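Local atomic coordinates of major capsid protein (Faustovirus, PDB entry 5J7O), a protein that forms the double jelly-roll major building block of the Faustovirus capsid and assembles as a trimer. Residues K30-M33 with C34-K38; P453-N456 with I457-G460; W465-W468 with H469-T472. All coordinates share one frame; numbering follows the deposited sequence.

Interaction 1. Residues K30-M33 with C34-K38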
loop_
_atom_site.group_PDB
_atom_site.type_symbol
_atom_site.label_atom_id
_atom_site.label_comp_id
_atom_site.label_asym_id
_atom_site.label_seq_id
_atom_site.Cartn_x
_atom_site.Cartn_y
_atom_site.Cartn_z
ATOM N N LYS B 30 51.913 8.546 13.016
ATOM C CA LYS B 30 53.295 8.458 13.480
ATOM C C LYS B 30 53.978 9.819 13.442
ATOM O O LYS B 30 54.766 10.154 14.335
ATOM C CB LYS B 30 54.067 7.444 12.635
ATOM C CG LYS B 30 55.568 7.454 12.868
ATOM C CD LYS B 30 56.245 6.302 12.148
ATOM C CE LYS B 30 55.721 4.967 12.651
ATOM N NZ LYS B 30 56.430 3.818 12.024
ATOM N N SER B 31 53.684 10.618 12.417
ATOM C CA SER B 31 54.223 11.972 12.349
ATOM C C SER B 31 53.673 12.833 13.480
ATOM O O SER B 31 54.435 13.402 14.270
ATOM C CB SER B 31 53.897 12.590 10.988
ATOM O OG SER B 31 54.213 13.971 10.961
ATOM N N ILE B 32 52.343 12.917 13.583
ATOM C CA ILE B 32 51.705 13.811 14.551
ATOM C C ILE B 32 52.191 13.516 15.966
ATOM O O ILE B 32 52.406 14.436 16.766
ATOM C CB ILE B 32 50.172 13.705 14.440
ATOM C CG1 ILE B 32 49.682 14.399 13.167
ATOM C CG2 ILE B 32 49.495 14.309 15.661
ATOM C CD1 ILE B 32 48.203 14.217 12.902
ATOM N N MET B 33 52.387 12.237 16.294
ATOM C CA MET B 33 52.894 11.893 17.618
ATOM C C MET B 33 54.308 12.416 17.836
ATOM O O MET B 33 54.679 12.744 18.968
ATOM C CB MET B 33 52.859 10.379 17.826
ATOM C CG MET B 33 51.470 9.808 18.047
ATOM S SD MET B 33 51.513 8.035 18.359
ATOM C CE MET B 33 52.330 7.458 16.875
ATOM N N CYS B 34 55.109 12.504 16.772
ATOM C CA CYS B 34 56.492 12.939 16.934
ATOM C C CYS B 34 56.603 14.457 17.006
ATOM O O CYS B 34 57.430 14.982 17.760
ATOM C CB CYS B 34 57.354 12.392 15.796
ATOM S SG CYS B 34 59.127 12.419 16.153
ATOM N N LEU B 35 55.790 15.177 16.227
ATOM C CA LEU B 35 55.753 16.631 16.339
ATOM C C LEU B 35 55.371 17.055 17.751
ATOM O O LEU B 35 56.096 17.810 18.408
ATOM C CB LEU B 35 54.769 17.223 15.325
ATOM C CG LEU B 35 55.206 17.452 13.878
ATOM C CD1 LEU B 35 55.103 16.175 13.077
ATOM C CD2 LEU B 35 54.350 18.535 13.244
ATOM N N ARG B 36 54.225 16.566 18.234
ATOM C CA ARG B 36 53.761 16.922 19.570
ATOM C C ARG B 36 54.789 16.553 20.632
ATOM O O ARG B 36 54.982 17.294 21.604
ATOM C CB ARG B 36 52.422 16.242 19.855
ATOM C CG ARG B 36 51.294 16.682 18.933
ATOM C CD ARG B 36 50.015 15.914 19.220
ATOM N NE ARG B 36 49.591 16.057 20.610
ATOM C CZ ARG B 36 48.723 16.967 21.037
ATOM N NH1 ARG B 36 48.177 17.819 20.181
ATOM N NH2 ARG B 36 48.396 17.025 22.321
ATOM N N ALA B 37 55.459 15.411 20.463
ATOM C CA ALA B 37 56.534 15.049 21.381
ATOM C C ALA B 37 57.703 16.017 21.260
ATOM O O ALA B 37 58.326 16.379 22.265
ATOM C CB ALA B 37 56.992 13.616 21.116
ATOM N N LYS B 38 58.014 16.451 20.036
ATOM C CA LYS B 38 59.087 17.418 19.844
ATOM C C LYS B 38 58.676 18.809 20.312
ATOM O O LYS B 38 59.526 19.589 20.755
ATOM C CB LYS B 38 59.506 17.447 18.372
ATOM C CG LYS B 38 60.754 18.267 18.084
ATOM C CD LYS B 38 61.137 18.188 16.614
ATOM C CE LYS B 38 61.409 16.752 16.189
ATOM N NZ LYS B 38 61.769 16.655 14.748
#

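Interaction 2. Residues P453-N456 with I457-G460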
loop_
_atom_site.group_PDB
_atom_site.type_symbol
_atom_site.label_atom_id
_atom_site.label_comp_id
_atom_site.label_asym_id
_atom_site.label_seq_id
_atom_site.Cartn_x
_atom_site.Cartn_y
_atom_site.Cartn_z
ATOM N N PRO B 453 -10.169 18.429 -17.646
ATOM C CA PRO B 453 -11.437 18.679 -18.342
ATOM C C PRO B 453 -12.363 19.542 -17.500
ATOM O O PRO B 453 -12.483 19.356 -16.286
ATOM C CB PRO B 453 -12.013 17.272 -18.550
ATOM C CG PRO B 453 -10.843 16.348 -18.420
ATOM C CD PRO B 453 -9.931 16.993 -17.424
ATOM N N ALA B 454 -13.021 20.497 -18.163
ATOM C CA ALA B 454 -13.905 21.419 -17.456
ATOM C C ALA B 454 -15.043 20.690 -16.756
ATOM O O ALA B 454 -15.541 21.160 -15.726
ATOM C CB ALA B 454 -14.461 22.462 -18.426
ATOM N N ASN B 455 -15.463 19.540 -17.290
ATOM C CA ASN B 455 -16.579 18.807 -16.705
ATOM C C ASN B 455 -16.241 18.217 -15.342
ATOM O O ASN B 455 -17.158 17.878 -14.586
ATOM C CB ASN B 455 -17.033 17.699 -17.657
ATOM C CG ASN B 455 -18.305 17.018 -17.193
ATOM O OD1 ASN B 455 -18.277 15.886 -16.707
ATOM N ND2 ASN B 455 -19.430 17.711 -17.330
ATOM N N ASN B 456 -14.955 18.093 -15.006
ATOM C CA ASN B 456 -14.577 17.546 -13.708
ATOM C C ASN B 456 -15.019 18.431 -12.550
ATOM O O ASN B 456 -15.154 17.934 -11.426
ATOM C CB ASN B 456 -13.065 17.327 -13.653
ATOM C CG ASN B 456 -12.602 16.234 -14.597
ATOM O OD1 ASN B 456 -13.306 15.873 -15.539
ATOM N ND2 ASN B 456 -11.412 15.701 -14.346
ATOM N N ILE B 457 -15.250 19.721 -12.794
ATOM C CA ILE B 457 -15.720 20.649 -11.775
ATOM C C ILE B 457 -17.105 21.198 -12.096
ATOM O O ILE B 457 -17.557 22.144 -11.452
ATOM C CB ILE B 457 -14.715 21.797 -11.561
ATOM C CG1 ILE B 457 -14.499 22.568 -12.864
ATOM C CG2 ILE B 457 -13.396 21.257 -11.030
ATOM C CD1 ILE B 457 -13.480 23.682 -12.751
ATOM N N ALA B 458 -17.791 20.620 -13.079
ATOM C CA ALA B 458 -19.109 21.097 -13.469
ATOM C C ALA B 458 -20.181 20.511 -12.560
ATOM O O ALA B 458 -20.148 19.325 -12.218
ATOM C CB ALA B 458 -19.399 20.733 -14.925
ATOM N N ALA B 459 -21.139 21.357 -12.169
ATOM C CA ALA B 459 -22.229 20.902 -11.312
ATOM C C ALA B 459 -23.039 19.795 -11.971
ATOM O O ALA B 459 -23.567 18.917 -11.279
ATOM C CB ALA B 459 -23.137 22.077 -10.947
ATOM N N GLY B 460 -23.144 19.812 -13.302
ATOM C CA GLY B 460 -23.856 18.763 -14.009
ATOM C C GLY B 460 -23.217 17.396 -13.883
ATOM O O GLY B 460 -23.878 16.385 -14.145
#

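Interaction 3. Residues W465-W468 with H469-T472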
loop_
_atom_site.group_PDB
_atom_site.type_symbol
_atom_site.label_atom_id
_atom_site.label_comp_id
_atom_site.label_asym_id
_atom_site.label_seq_id
_atom_site.Cartn_x
_atom_site.Cartn_y
_atom_site.Cartn_z
ATOM N N TRP B 465 -17.828 15.380 -7.164
ATOM C CA TRP B 465 -17.282 15.168 -5.828
ATOM C C TRP B 465 -15.971 14.390 -5.860
ATOM O O TRP B 465 -15.162 14.514 -4.933
ATOM C CB TRP B 465 -18.302 14.430 -4.958
ATOM C CG TRP B 465 -18.566 13.028 -5.414
ATOM C CD1 TRP B 465 -19.492 12.624 -6.331
ATOM C CD2 TRP B 465 -17.897 11.840 -4.972
ATOM N NE1 TRP B 465 -19.443 11.260 -6.488
ATOM C CE2 TRP B 465 -18.469 10.755 -5.664
ATOM C CE3 TRP B 465 -16.868 11.590 -4.059
ATOM C CZ2 TRP B 465 -18.048 9.441 -5.473
ATOM C CZ3 TRP B 465 -16.452 10.286 -3.870
ATOM C CH2 TRP B 465 -17.041 9.229 -4.573
ATOM N N ARG B 466 -15.751 13.592 -6.901
ATOM C CA ARG B 466 -14.553 12.774 -7.061
ATOM C C ARG B 466 -13.611 13.285 -8.142
ATOM O O ARG B 466 -12.393 13.255 -7.956
ATOM C CB ARG B 466 -14.954 11.331 -7.387
ATOM C CG ARG B 466 -13.801 10.360 -7.537
ATOM C CD ARG B 466 -14.254 9.116 -8.280
ATOM N NE ARG B 466 -14.536 9.402 -9.684
ATOM C CZ ARG B 466 -15.173 8.575 -10.505
ATOM N NH1 ARG B 466 -15.611 7.403 -10.064
ATOM N NH2 ARG B 466 -15.381 8.921 -11.768
ATOM N N ASP B 467 -14.147 13.766 -9.264
ATOM C CA ASP B 467 -13.329 14.121 -10.417
ATOM C C ASP B 467 -12.670 15.490 -10.307
ATOM O O ASP B 467 -11.836 15.817 -11.158
ATOM C CB ASP B 467 -14.172 14.088 -11.696
ATOM C CG ASP B 467 -14.671 12.698 -12.034
ATOM O OD1 ASP B 467 -14.128 11.718 -11.484
ATOM O OD2 ASP B 467 -15.603 12.587 -12.859
ATOM N N TRP B 468 -13.007 16.293 -9.294
ATOM C CA TRP B 468 -12.568 17.686 -9.290
ATOM C C TRP B 468 -11.050 17.811 -9.206
ATOM O O TRP B 468 -10.475 18.744 -9.778
ATOM C CB TRP B 468 -13.234 18.448 -8.142
ATOM C CG TRP B 468 -12.646 18.174 -6.797
ATOM C CD1 TRP B 468 -13.025 17.205 -5.916
ATOM C CD2 TRP B 468 -11.570 18.883 -6.173
ATOM N NE1 TRP B 468 -12.252 17.265 -4.782
ATOM C CE2 TRP B 468 -11.350 18.287 -4.916
ATOM C CE3 TRP B 468 -10.770 19.963 -6.557
ATOM C CZ2 TRP B 468 -10.363 18.735 -4.041
ATOM C CZ3 TRP B 468 -9.793 20.408 -5.687
ATOM C CH2 TRP B 468 -9.599 19.795 -4.444
ATOM N N HIS B 469 -10.382 16.892 -8.509
ATOM C CA HIS B 469 -8.931 16.947 -8.392
ATOM C C HIS B 469 -8.212 16.097 -9.435
ATOM O O HIS B 469 -6.984 16.179 -9.538
ATOM C CB HIS B 469 -8.494 16.519 -6.984
ATOM C CG HIS B 469 -8.857 15.110 -6.634
ATOM N ND1 HIS B 469 -8.052 14.035 -6.942
ATOM C CD2 HIS B 469 -9.938 14.601 -5.998
ATOM C CE1 HIS B 469 -8.622 12.924 -6.511
ATOM N NE2 HIS B 469 -9.767 13.239 -5.936
ATOM N N HIS B 470 -8.940 15.302 -10.214
ATOM C CA HIS B 470 -8.311 14.515 -11.264
ATOM C C HIS B 470 -7.940 15.398 -12.449
ATOM O O HIS B 470 -8.689 16.300 -12.833
ATOM C CB HIS B 470 -9.242 13.395 -11.718
ATOM C CG HIS B 470 -9.336 12.257 -10.750
ATOM N ND1 HIS B 470 -8.534 11.140 -10.839
ATOM C CD2 HIS B 470 -10.141 12.058 -9.679
ATOM C CE1 HIS B 470 -8.840 10.302 -9.864
ATOM N NE2 HIS B 470 -9.811 10.836 -9.146
ATOM N N LEU B 471 -6.776 15.126 -13.035
ATOM C CA LEU B 471 -6.275 15.889 -14.171
ATOM C C LEU B 471 -6.526 15.195 -15.505
ATOM O O LEU B 471 -5.993 15.635 -16.529
ATOM C CB LEU B 471 -4.781 16.172 -13.998
ATOM C CG LEU B 471 -4.400 16.959 -12.742
ATOM C CD1 LEU B 471 -2.902 17.223 -12.698
ATOM C CD2 LEU B 471 -5.182 18.264 -12.667
ATOM N N THR B 472 -7.314 14.126 -15.518
ATOM C CA THR B 472 -7.692 13.425 -16.738
ATOM C C THR B 472 -9.210 13.405 -16.870
ATOM O O THR B 472 -9.943 13.907 -16.014
ATOM C CB THR B 472 -7.150 11.992 -16.753
ATOM O OG1 THR B 472 -7.732 11.244 -15.677
ATOM C CG2 THR B 472 -5.645 11.984 -16.612
#

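Interaction 1. Residues K30-M33 with C34-K38
The carbonyl of Ser31 is the flat group that two donors share: Leu35 N comes in almost in line with the C=O bond at 3.0 Å from Ser31 O, and Cys34 N stands above the carbonyl plane, with Cys34 N and Ser31 O 2.7 Å apart. Next along the helix, Arg36 N bonds to the Ile32 carbonyl, 3.2 Å from Ile32 O, and Ala37 N to that of Met33. Cys34 N also leans toward Lys30 O, but that bond is weak. The guanidinium of Arg36 finds its partners just past the helix: Phe41 in a cation-pi contact and Asp43 O, which accepts from NE.

Two side-chain pairs lie on neighbouring sides of the helix. Ile32 and Arg36 extend in the same direction from successive turns, with Ile32 CG2 3.9 Å from Arg36 CD; the Arg36 chain also passes close to the Ile32 carbonyl, CG lying 3.3 Å from Ile32 O. The bend at chi3 (57°) then turns the arginine tip off this line. On the neighbouring side, Leu35 folds back so that its CD1 lies tightly against the Ser31 hydroxyl, 3.2 Å from Ser31 OG. That oxygen hydrogen-bonds to the backbone of the bound peptide, which also packs on Leu35, so serine and leucine jointly present a surface to it. The i to i+4 bonds, with an extra i to i+3 bond at Cys34, are those of an alpha-helix, here the last turns of helix 22-38 in the N-terminal region.

Interaction 2. Residues P453-N456 with I457-G460
Ile457 N bonds to Ala454 O, and Ala458 N to Asn455 O, closing the 3-10 turn formed by residues 454-456. Together with Asn456 N to Pro453 O, this gives three successive i to i+3 bonds immediately after strand 444-453 of the jelly-roll.

Of the hydrogen bonds, Ile457 N lies 3.3 Å from Ala454 O and is reasonably straight, with an angle of 158° at the hydrogen. The following bond spans 3.2 Å from Ala458 N to Asn455 O and is just as straight, at 162°. Asn455 O has a second donor in Asn461 ND2, which lies further along the same loop, so this one carbonyl ties the turn both to the residue that follows it and to a side chain beyond. The side-chain ND2 of buried Asn456 donates to the carbonyls of Thr472 and His470.

The van der Waals packing is local. Ile457 places CG1 between its own backbone N and carbonyl carbon (chi1 59°), which brings that methylene to 3.4 Å from Ala454 O, next to the hydrogen bond that its own backbone makes. Ile457 also packs on Trp468.

Across the exposed side, the Asn455 side chain reaches forward over the turn toward Ala458, whose methyl sits close to the turn itself, CB lying 3.6 Å from Asn455 O. The asparagine amide then ends alongside this same methyl, with Asn455 ND2 3.9 Å from Ala458 CB.

Interaction 3. Residues W465-W468 with H469-T472
In the tight turn between the short helix 464-467 and strand 473-490, two adjacent aromatic residues, Trp468 and His469, fold onto one another as a T-shaped (edge-to-face) pair. The imidazole turns its edge to the indole face; the centroids of the Trp468 five-membered ring and the His469 ring are 5.1 Å apart and the planes stand at 83°. Beside it, His469 CB makes a CH-pi contact 3.9 Å from the centroid of the Trp468 six-membered ring and almost on its normal. His469 achieves this with CG between its backbone N and carbonyl carbon (chi1 62°). Both rings are then pinned by one residue, Trp468 NE1 donating to Glu179 O and His469 NE2 bonding to Glu179 OE1.

The backbone of the turn is closed by His470 N to Asp467 O, 3.1 Å. His470 turns back toward the Arg466 carbonyl: its CD2 lies 3.1 Å from Arg466 O, which sits in the plane of the imidazole at its edge, while the same CD2 lies over one face of the His469 ring, displaced toward its rim.

Arg466 and Asp467 form a side-on salt bridge in which NE and NH2 of the arginine both grip one oxygen, with Arg466 NE 3.0 Å from Asp467 OD1. Arg466 NH2 reaches on to Asn476, and Asp467 OD2 is held by Asn461 ND2. The turn is buried: Ile207 of helix 203-212 packs on Trp468 and His469, while Val474 of strand 473-490 and Ile516 and Pro518 of strand 503-521 pack against Arg466.

In the fold
Interactions 2 and 3 form one continuous patch near the chain's centre in space, their own centres 9 Å apart, and interaction 3 follows interaction 2 in sequence. What joins them is Asn456, whose ND2 makes probable hydrogen bonds of 2.9 Å to Thr472 O and 3.2 Å to His470 O, so that the turn after strand 444-453 is tied to the loop entering strand 473-490. The Asn456 CB also packs on Asp467 O. Interaction 1 is remote: its nearest atoms are about 66 Å from interaction 2 and about 57 Å from interaction 3. The bound peptide docks at interaction 1, which lies across the chain's centre from interaction 2.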